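Local atomic coordinates of CoA binding domain protein (PDB entry 3QA9), a protein that belongs to the CoA-binding domain family and has a Rossmann-like fold built on a five-stranded parallel sheet. Residues A[20-25]-A[75-80]; A[100-105]-A[120-125]. All blocks are in the same frame, centred on the assembly; numbering follows the deposited sequence.

Contact 1: residues A[20-25]-A[75-80]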
ATOM      1  N   LYS A  20       6.473   2.448  -8.365  1.00 19.34           N
ATOM      2  CA  LYS A  20       5.330   1.873  -9.045  1.00 20.85           C
ATOM      3  C   LYS A  20       5.044   0.422  -8.678  1.00 21.14           C
ATOM      4  O   LYS A  20       4.008  -0.113  -9.042  1.00 20.40           O
ATOM      5  CB  LYS A  20       5.515   2.016 -10.564  1.00 23.71           C
ATOM      6  CG  LYS A  20       5.768   3.440 -11.036  1.00 25.95           C
ATOM      7  CD  LYS A  20       4.585   4.384 -10.815  1.00 27.58           C
ATOM      8  CE  LYS A  20       5.003   5.835 -11.054  1.00 29.44           C
ATOM      9  NZ  LYS A  20       3.906   6.833 -11.016  1.00 31.70           N
ATOM     10  N   LYS A  21       5.955  -0.208  -7.944  1.00 19.88           N
ATOM     11  CA  LYS A  21       5.788  -1.605  -7.553  1.00 19.55           C
ATOM     12  C   LYS A  21       5.115  -1.695  -6.176  1.00 19.14           C
ATOM     13  O   LYS A  21       5.756  -1.507  -5.138  1.00 18.13           O
ATOM     14  CB  LYS A  21       7.160  -2.313  -7.559  1.00 21.00           C
ATOM     15  CG  LYS A  21       7.992  -2.107  -8.853  1.00 23.46           C
ATOM     16  CD  LYS A  21       7.807  -3.223  -9.909  1.00 29.93           C
ATOM     17  CE  LYS A  21       8.438  -2.925 -11.288  1.00 30.99           C
ATOM     18  NZ  LYS A  21       7.616  -3.411 -12.473  1.00 33.39           N
ATOM     19  N   ILE A  22       3.818  -2.001  -6.183  1.00 19.22           N
ATOM     20  CA  ILE A  22       3.024  -2.070  -4.954  1.00 19.59           C
ATOM     21  C   ILE A  22       2.538  -3.448  -4.529  1.00 19.58           C
ATOM     22  O   ILE A  22       2.070  -4.230  -5.349  1.00 21.72           O
ATOM     23  CB  ILE A  22       1.731  -1.217  -5.070  1.00 19.32           C
ATOM     24  CG1 ILE A  22       2.003   0.076  -5.841  1.00 22.07           C
ATOM     25  CG2 ILE A  22       1.178  -0.924  -3.679  1.00 19.07           C
ATOM     26  CD1 ILE A  22       2.986   1.001  -5.174  1.00 22.18           C
ATOM     27  N   ALA A  23       2.643  -3.732  -3.236  1.00 18.70           N
ATOM     28  CA  ALA A  23       2.116  -4.973  -2.670  1.00 18.94           C
ATOM     29  C   ALA A  23       0.925  -4.483  -1.872  1.00 18.57           C
ATOM     30  O   ALA A  23       1.074  -3.757  -0.903  1.00 18.25           O
ATOM     31  CB  ALA A  23       3.123  -5.637  -1.764  1.00 18.03           C
ATOM     32  N   LEU A  24      -0.268  -4.856  -2.304  1.00 18.97           N
ATOM     33  CA  LEU A  24      -1.458  -4.400  -1.619  1.00 17.46           C
ATOM     34  C   LEU A  24      -1.977  -5.470  -0.688  1.00 19.24           C
ATOM     35  O   LEU A  24      -2.576  -6.452  -1.106  1.00 17.26           O
ATOM     36  CB  LEU A  24      -2.504  -3.995  -2.651  1.00 17.78           C
ATOM     37  CG  LEU A  24      -3.649  -3.156  -2.111  1.00 18.47           C
ATOM     38  CD1 LEU A  24      -4.004  -2.081  -3.094  1.00 16.73           C
ATOM     39  CD2 LEU A  24      -4.836  -4.030  -1.778  1.00 16.65           C
ATOM     40  N   VAL A  25      -1.710  -5.275   0.591  1.00 17.28           N
ATOM     41  CA  VAL A  25      -2.119  -6.215   1.608  1.00 19.05           C
ATOM     42  C   VAL A  25      -3.557  -6.068   2.058  1.00 18.82           C
ATOM     43  O   VAL A  25      -3.975  -5.000   2.452  1.00 16.58           O
ATOM     44  CB  VAL A  25      -1.190  -6.092   2.803  1.00 19.69           C
ATOM     45  CG1 VAL A  25      -1.692  -6.949   3.933  1.00 20.50           C
ATOM     46  CG2 VAL A  25       0.201  -6.484   2.393  1.00 19.27           C
ATOM     47  N   ILE A  75       9.402  -5.138  -4.615  1.00 22.72           N
ATOM     48  CA  ILE A  75       8.268  -4.394  -4.072  1.00 19.08           C
ATOM     49  C   ILE A  75       8.846  -3.139  -3.429  1.00 20.09           C
ATOM     50  O   ILE A  75       9.842  -3.203  -2.706  1.00 21.04           O
ATOM     51  CB  ILE A  75       7.492  -5.196  -3.012  1.00 18.40           C
ATOM     52  CG1 ILE A  75       6.818  -6.399  -3.670  1.00 19.37           C
ATOM     53  CG2 ILE A  75       6.431  -4.308  -2.356  1.00 18.04           C
ATOM     54  CD1 ILE A  75       5.831  -6.030  -4.756  1.00 18.18           C
ATOM     55  N   GLU A  76       8.241  -1.994  -3.717  1.00 17.65           N
ATOM     56  CA  GLU A  76       8.726  -0.735  -3.171  1.00 17.16           C
ATOM     57  C   GLU A  76       7.778  -0.187  -2.119  1.00 16.22           C
ATOM     58  O   GLU A  76       8.217   0.361  -1.110  1.00 15.11           O
ATOM     59  CB  GLU A  76       8.908   0.270  -4.304  1.00 16.19           C
ATOM     60  CG  GLU A  76       9.870  -0.230  -5.377  1.00 19.97           C
ATOM     61  CD  GLU A  76       9.814   0.582  -6.650  1.00 21.34           C
ATOM     62  OE1 GLU A  76       8.694   0.918  -7.095  1.00 18.85           O
ATOM     63  OE2 GLU A  76      10.893   0.867  -7.216  1.00 25.02           O
ATOM     64  N   VAL A  77       6.478  -0.345  -2.352  1.00 15.49           N
ATOM     65  CA  VAL A  77       5.473   0.143  -1.416  1.00 15.34           C
ATOM     66  C   VAL A  77       4.535  -0.964  -0.947  1.00 15.42           C
ATOM     67  O   VAL A  77       3.970  -1.695  -1.764  1.00 16.67           O
ATOM     68  CB  VAL A  77       4.589   1.245  -2.053  1.00 15.01           C
ATOM     69  CG1 VAL A  77       3.479   1.650  -1.081  1.00 14.39           C
ATOM     70  CG2 VAL A  77       5.427   2.454  -2.428  1.00 15.75           C
ATOM     71  N   VAL A  78       4.376  -1.083   0.367  1.00 13.29           N
ATOM     72  CA  VAL A  78       3.456  -2.059   0.941  1.00 13.74           C
ATOM     73  C   VAL A  78       2.280  -1.233   1.465  1.00 14.63           C
ATOM     74  O   VAL A  78       2.405  -0.463   2.418  1.00 13.40           O
ATOM     75  CB  VAL A  78       4.105  -2.869   2.079  1.00 15.58           C
ATOM     76  CG1 VAL A  78       3.076  -3.805   2.705  1.00 15.96           C
ATOM     77  CG2 VAL A  78       5.276  -3.680   1.532  1.00 15.45           C
ATOM     78  N   ASP A  79       1.143  -1.394   0.801  1.00 13.78           N
ATOM     79  CA  ASP A  79      -0.085  -0.669   1.097  1.00 14.24           C
ATOM     80  C   ASP A  79      -0.983  -1.562   1.941  1.00 15.99           C
ATOM     81  O   ASP A  79      -1.443  -2.603   1.493  1.00 17.22           O
ATOM     82  CB  ASP A  79      -0.752  -0.292  -0.231  1.00 15.09           C
ATOM     83  CG  ASP A  79      -1.900   0.692  -0.077  1.00 17.30           C
ATOM     84  OD1 ASP A  79      -1.913   1.481   0.886  1.00 17.30           O
ATOM     85  OD2 ASP A  79      -2.775   0.684  -0.963  1.00 17.79           O
ATOM     86  N   LEU A  80      -1.235  -1.125   3.168  1.00 14.72           N
ATOM     87  CA  LEU A  80      -2.015  -1.886   4.133  1.00 16.32           C
ATOM     88  C   LEU A  80      -3.494  -1.622   4.298  1.00 15.97           C
ATOM     89  O   LEU A  80      -3.919  -0.497   4.502  1.00 15.72           O
ATOM     90  CB  LEU A  80      -1.372  -1.751   5.511  1.00 14.77           C
ATOM     91  CG  LEU A  80       0.106  -2.113   5.586  1.00 16.60           C
ATOM     92  CD1 LEU A  80       0.600  -1.838   6.982  1.00 14.37           C
ATOM     93  CD2 LEU A  80       0.312  -3.574   5.213  1.00 15.84           C
TER

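Contact 2: residues A[100-105]-A[120-125]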
ATOM      1  N   LYS A 100      10.445   0.030   0.447  1.00 14.54           N
ATOM      2  CA  LYS A 100      10.895   1.363   0.818  1.00 14.10           C
ATOM      3  C   LYS A 100       9.872   2.135   1.640  1.00 13.61           C
ATOM      4  O   LYS A 100      10.221   3.013   2.415  1.00 10.87           O
ATOM      5  CB  LYS A 100      11.188   2.178  -0.441  1.00 14.02           C
ATOM      6  CG  LYS A 100      12.172   1.545  -1.392  1.00 16.01           C
ATOM      7  CD  LYS A 100      13.525   1.473  -0.723  1.00 18.60           C
ATOM      8  CE  LYS A 100      14.604   1.055  -1.689  1.00 25.19           C
ATOM      9  NZ  LYS A 100      14.276  -0.271  -2.236  1.00 28.44           N
ATOM     10  N   VAL A 101       8.610   1.790   1.458  1.00 13.77           N
ATOM     11  CA  VAL A 101       7.523   2.480   2.114  1.00 11.98           C
ATOM     12  C   VAL A 101       6.432   1.587   2.649  1.00 13.04           C
ATOM     13  O   VAL A 101       6.076   0.601   2.050  1.00 12.97           O
ATOM     14  CB  VAL A 101       6.863   3.453   1.108  1.00 12.16           C
ATOM     15  CG1 VAL A 101       5.613   4.119   1.718  1.00 13.97           C
ATOM     16  CG2 VAL A 101       7.878   4.486   0.649  1.00 11.55           C
ATOM     17  N   VAL A 102       5.927   1.946   3.811  1.00 12.96           N
ATOM     18  CA  VAL A 102       4.804   1.240   4.375  1.00 12.91           C
ATOM     19  C   VAL A 102       3.699   2.274   4.448  1.00 12.00           C
ATOM     20  O   VAL A 102       3.829   3.277   5.135  1.00 11.05           O
ATOM     21  CB  VAL A 102       5.083   0.702   5.767  1.00 12.83           C
ATOM     22  CG1 VAL A 102       3.795   0.265   6.374  1.00 14.93           C
ATOM     23  CG2 VAL A 102       6.043  -0.472   5.688  1.00 14.99           C
ATOM     24  N   TRP A 103       2.625   2.033   3.709  1.00 11.26           N
ATOM     25  CA  TRP A 103       1.498   2.953   3.666  1.00 12.60           C
ATOM     26  C   TRP A 103       0.304   2.401   4.443  1.00 12.98           C
ATOM     27  O   TRP A 103      -0.277   1.387   4.065  1.00 13.28           O
ATOM     28  CB  TRP A 103       1.109   3.211   2.199  1.00 11.71           C
ATOM     29  CG  TRP A 103       0.119   4.325   1.967  1.00 10.30           C
ATOM     30  CD1 TRP A 103      -1.140   4.427   2.485  1.00 11.91           C
ATOM     31  CD2 TRP A 103       0.294   5.470   1.118  1.00 12.31           C
ATOM     32  NE1 TRP A 103      -1.763   5.552   2.009  1.00  9.59           N
ATOM     33  CE2 TRP A 103      -0.910   6.207   1.155  1.00 10.26           C
ATOM     34  CE3 TRP A 103       1.343   5.930   0.304  1.00 11.96           C
ATOM     35  CZ2 TRP A 103      -1.088   7.397   0.440  1.00 11.32           C
ATOM     36  CZ3 TRP A 103       1.166   7.115  -0.415  1.00 12.21           C
ATOM     37  CH2 TRP A 103      -0.045   7.827  -0.350  1.00 11.90           C
ATOM     38  N   PHE A 104      -0.039   3.058   5.545  1.00 12.31           N
ATOM     39  CA  PHE A 104      -1.182   2.641   6.354  1.00 13.21           C
ATOM     40  C   PHE A 104      -2.443   3.358   5.878  1.00 13.12           C
ATOM     41  O   PHE A 104      -2.588   4.567   6.075  1.00 12.75           O
ATOM     42  CB  PHE A 104      -0.976   2.991   7.832  1.00 12.31           C
ATOM     43  CG  PHE A 104       0.173   2.274   8.484  1.00 12.07           C
ATOM     44  CD1 PHE A 104       1.473   2.771   8.384  1.00 12.41           C
ATOM     45  CD2 PHE A 104      -0.052   1.132   9.249  1.00 12.51           C
ATOM     46  CE1 PHE A 104       2.532   2.138   9.040  1.00 13.41           C
ATOM     47  CE2 PHE A 104       1.003   0.490   9.908  1.00 13.72           C
ATOM     48  CZ  PHE A 104       2.295   0.999   9.804  1.00 13.75           C
ATOM     49  N   GLN A 105      -3.353   2.622   5.250  1.00 13.89           N
ATOM     50  CA  GLN A 105      -4.602   3.220   4.789  1.00 14.86           C
ATOM     51  C   GLN A 105      -5.414   3.639   6.017  1.00 16.12           C
ATOM     52  O   GLN A 105      -5.027   3.363   7.153  1.00 17.16           O
ATOM     53  CB  GLN A 105      -5.396   2.207   3.948  1.00 14.29           C
ATOM     54  CG  GLN A 105      -4.717   1.837   2.632  1.00 13.32           C
ATOM     55  CD  GLN A 105      -4.952   2.859   1.531  1.00 15.98           C
ATOM     56  OE1 GLN A 105      -4.060   3.141   0.725  1.00 15.36           O
ATOM     57  NE2 GLN A 105      -6.162   3.404   1.479  1.00 15.42           N
ATOM     58  N   ALA A 120      13.933   0.586  10.688  1.00 15.52           N
ATOM     59  CA  ALA A 120      14.599  -0.208   9.658  1.00 17.25           C
ATOM     60  C   ALA A 120      14.929   0.607   8.406  1.00 16.51           C
ATOM     61  O   ALA A 120      15.494   0.078   7.445  1.00 17.11           O
ATOM     62  CB  ALA A 120      13.736  -1.417   9.286  1.00 18.09           C
ATOM     63  N   GLY A 121      14.569   1.889   8.418  1.00 16.10           N
ATOM     64  CA  GLY A 121      14.869   2.752   7.288  1.00 16.62           C
ATOM     65  C   GLY A 121      13.734   3.040   6.322  1.00 16.05           C
ATOM     66  O   GLY A 121      13.912   3.795   5.368  1.00 18.38           O
ATOM     67  N   LEU A 122      12.567   2.450   6.549  1.00 16.03           N
ATOM     68  CA  LEU A 122      11.441   2.693   5.660  1.00 14.52           C
ATOM     69  C   LEU A 122      10.666   3.957   5.995  1.00 15.41           C
ATOM     70  O   LEU A 122      10.649   4.414   7.136  1.00 16.32           O
ATOM     71  CB  LEU A 122      10.475   1.504   5.660  1.00 14.36           C
ATOM     72  CG  LEU A 122      10.979   0.216   5.007  1.00 16.20           C
ATOM     73  CD1 LEU A 122      11.962  -0.480   5.952  1.00 14.93           C
ATOM     74  CD2 LEU A 122       9.800  -0.696   4.684  1.00 16.31           C
ATOM     75  N   ILE A 123      10.030   4.517   4.973  1.00 14.90           N
ATOM     76  CA  ILE A 123       9.208   5.700   5.129  1.00 14.63           C
ATOM     77  C   ILE A 123       7.835   5.169   5.497  1.00 14.98           C
ATOM     78  O   ILE A 123       7.428   4.098   5.065  1.00 14.13           O
ATOM     79  CB  ILE A 123       9.148   6.517   3.831  1.00 13.44           C
ATOM     80  CG1 ILE A 123      10.532   7.122   3.550  1.00 14.07           C
ATOM     81  CG2 ILE A 123       8.107   7.624   3.950  1.00 16.89           C
ATOM     82  CD1 ILE A 123      10.594   7.892   2.242  1.00 16.48           C
ATOM     83  N   ILE A 124       7.141   5.946   6.311  1.00 15.36           N
ATOM     84  CA  ILE A 124       5.829   5.625   6.848  1.00 17.23           C
ATOM     85  C   ILE A 124       4.808   6.649   6.339  1.00 14.83           C
ATOM     86  O   ILE A 124       5.055   7.837   6.428  1.00 15.99           O
ATOM     87  CB  ILE A 124       5.903   5.710   8.431  1.00 19.17           C
ATOM     88  CG1 ILE A 124       6.598   4.491   9.040  1.00 22.52           C
ATOM     89  CG2 ILE A 124       4.578   5.870   9.023  1.00 21.63           C
ATOM     90  CD1 ILE A 124       6.653   3.305   8.195  1.00 23.61           C
ATOM     91  N   VAL A 125       3.687   6.198   5.785  1.00 12.72           N
ATOM     92  CA  VAL A 125       2.617   7.107   5.361  1.00 12.68           C
ATOM     93  C   VAL A 125       1.453   6.609   6.209  1.00 13.13           C
ATOM     94  O   VAL A 125       1.223   5.406   6.280  1.00 12.08           O
ATOM     95  CB  VAL A 125       2.267   6.974   3.857  1.00 13.08           C
ATOM     96  CG1 VAL A 125       1.133   7.939   3.507  1.00 11.65           C
ATOM     97  CG2 VAL A 125       3.490   7.295   3.008  1.00 12.45           C
TER

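Contact 1: residues A[20-25]-A[75-80]
Lys-21 O takes two backbone donors at once, Glu-76 N at 2.9 Å and Val-77 N at 3.1 Å, both tilted out of its carbonyl plane. The Glu-76 side chain returns the grip. With CG anti to its carbonyl carbon (chi1 -58°) and the chain extended beyond, Glu-76 OE1 arrives 3.1 Å from Lys-21 N, which meets the anti side of the carboxylate but some 30° out of its plane; a weak bond from Lys-20 N joins it. Further along, the parallel ladder alternates strictly: Val-77 O receives Ala-23 N, Ala-23 O receives Asp-79 N, and Asp-79 O receives Val-25 N at 2.8 Å.

On one face Ile-22 CD1 lies 3.5 Å from Val-77 CB, the two side chains alongside each other, and Leu-24 CD1 rests 3.7 Å from Asp-79 OD2. On the other, the Ala-23 methyl meets Ile-75 CG2 at 3.6 Å, while Val-25 CB packs beside Leu-80 CD2 at 3.8 Å.

Lys-21 NZ turns away to a salt bridge with Asp-48. Backbone bonds from Ile-22 and Leu-24 to Asp-48, Tyr-50 and Val-52 place strand 21-25 between 48-52 and 77-80, which itself adjoins 101-104; helix 87-97 packs on the Val-25, Val-78 and Leu-80 face through Phe-90 and Ala-94.

Contact 2: residues A[100-105]-A[120-125]
Phe-104 N gives the shortest polar bond here, 2.8 Å to Val-125 O and nearly straight at 171°, although the donor is tilted from the carbonyl plane. The same oxygen lies in the plane of the Phe-104 ring, at its edge, 3.4 Å from CD1, so the ring edge lies beside the very atom that takes the backbone N-H. With CG anti to the carbonyl carbon (chi1 -64°), the ring stays beside its own backbone N and within reach of that oxygen. Three more bonds complete the parallel ladder: Val-125 N to Val-102 O, Val-102 N to Ile-123 O, and Ile-123 N to Lys-100 O.

The chief side-chain meeting is a CH-pi contact. Val-125 CG1 stands 3.5 Å from the centroid of the six-membered ring of Trp-103, only 12° off the ring normal, while Val-125 CG2 approaches Trp-103 CE3 at 3.7 Å and also touches Val-101 CG1. Trp-103 NE1 is bonded to Arg-128 O, which helps fix the rotation of the indole under the valine. On the opposite sheet face Val-102 is met twice, CG2 by Leu-122 CD2 at 3.9 Å and CB by Ile-124 CD1 at the same separation.

The pair closes a beta-alpha-beta crossover through helix 111-119, whose C-terminal end is finished by a Schellman motif at Gly-121. Helix 9-18 packs on the Trp-103, Ile-123 and Val-125 face through Leu-16, Ile-15 and Ile-12; helix 87-97 reaches Val-102 and Leu-122 on the other.

No side-chain polar group bonds across the two segments: regular backbone bonds set the register, and aliphatic groups with one indole face supply the rest, implying cohesion that depends little on charge.

How the contacts relate
Both contacts are largely buried parallel pairings in one sheet, and they share a seam: strands 77-80 and 101-104 are neighbours, with Glu-76 O 2.7 Å from Lys-100 N and Val-78 O 2.8 Å from Trp-103 N, both probable hydrogen bonds. Contact 1 is the more central, its centre about 4 Å from the centre of the chain, that of contact 2 about 9 Å, and its strands have neighbours on both sides. Contact 2 includes an outermost strand of the sheet, 123-126, where Ile-123 is exposed. Both have a backbone ladder and aliphatic packing; contact 1 adds the Glu-76 carboxylate, contact 2 a CH-pi contact. Contact 1 joins segments 50 residues apart, contact 2 segments only 15 apart.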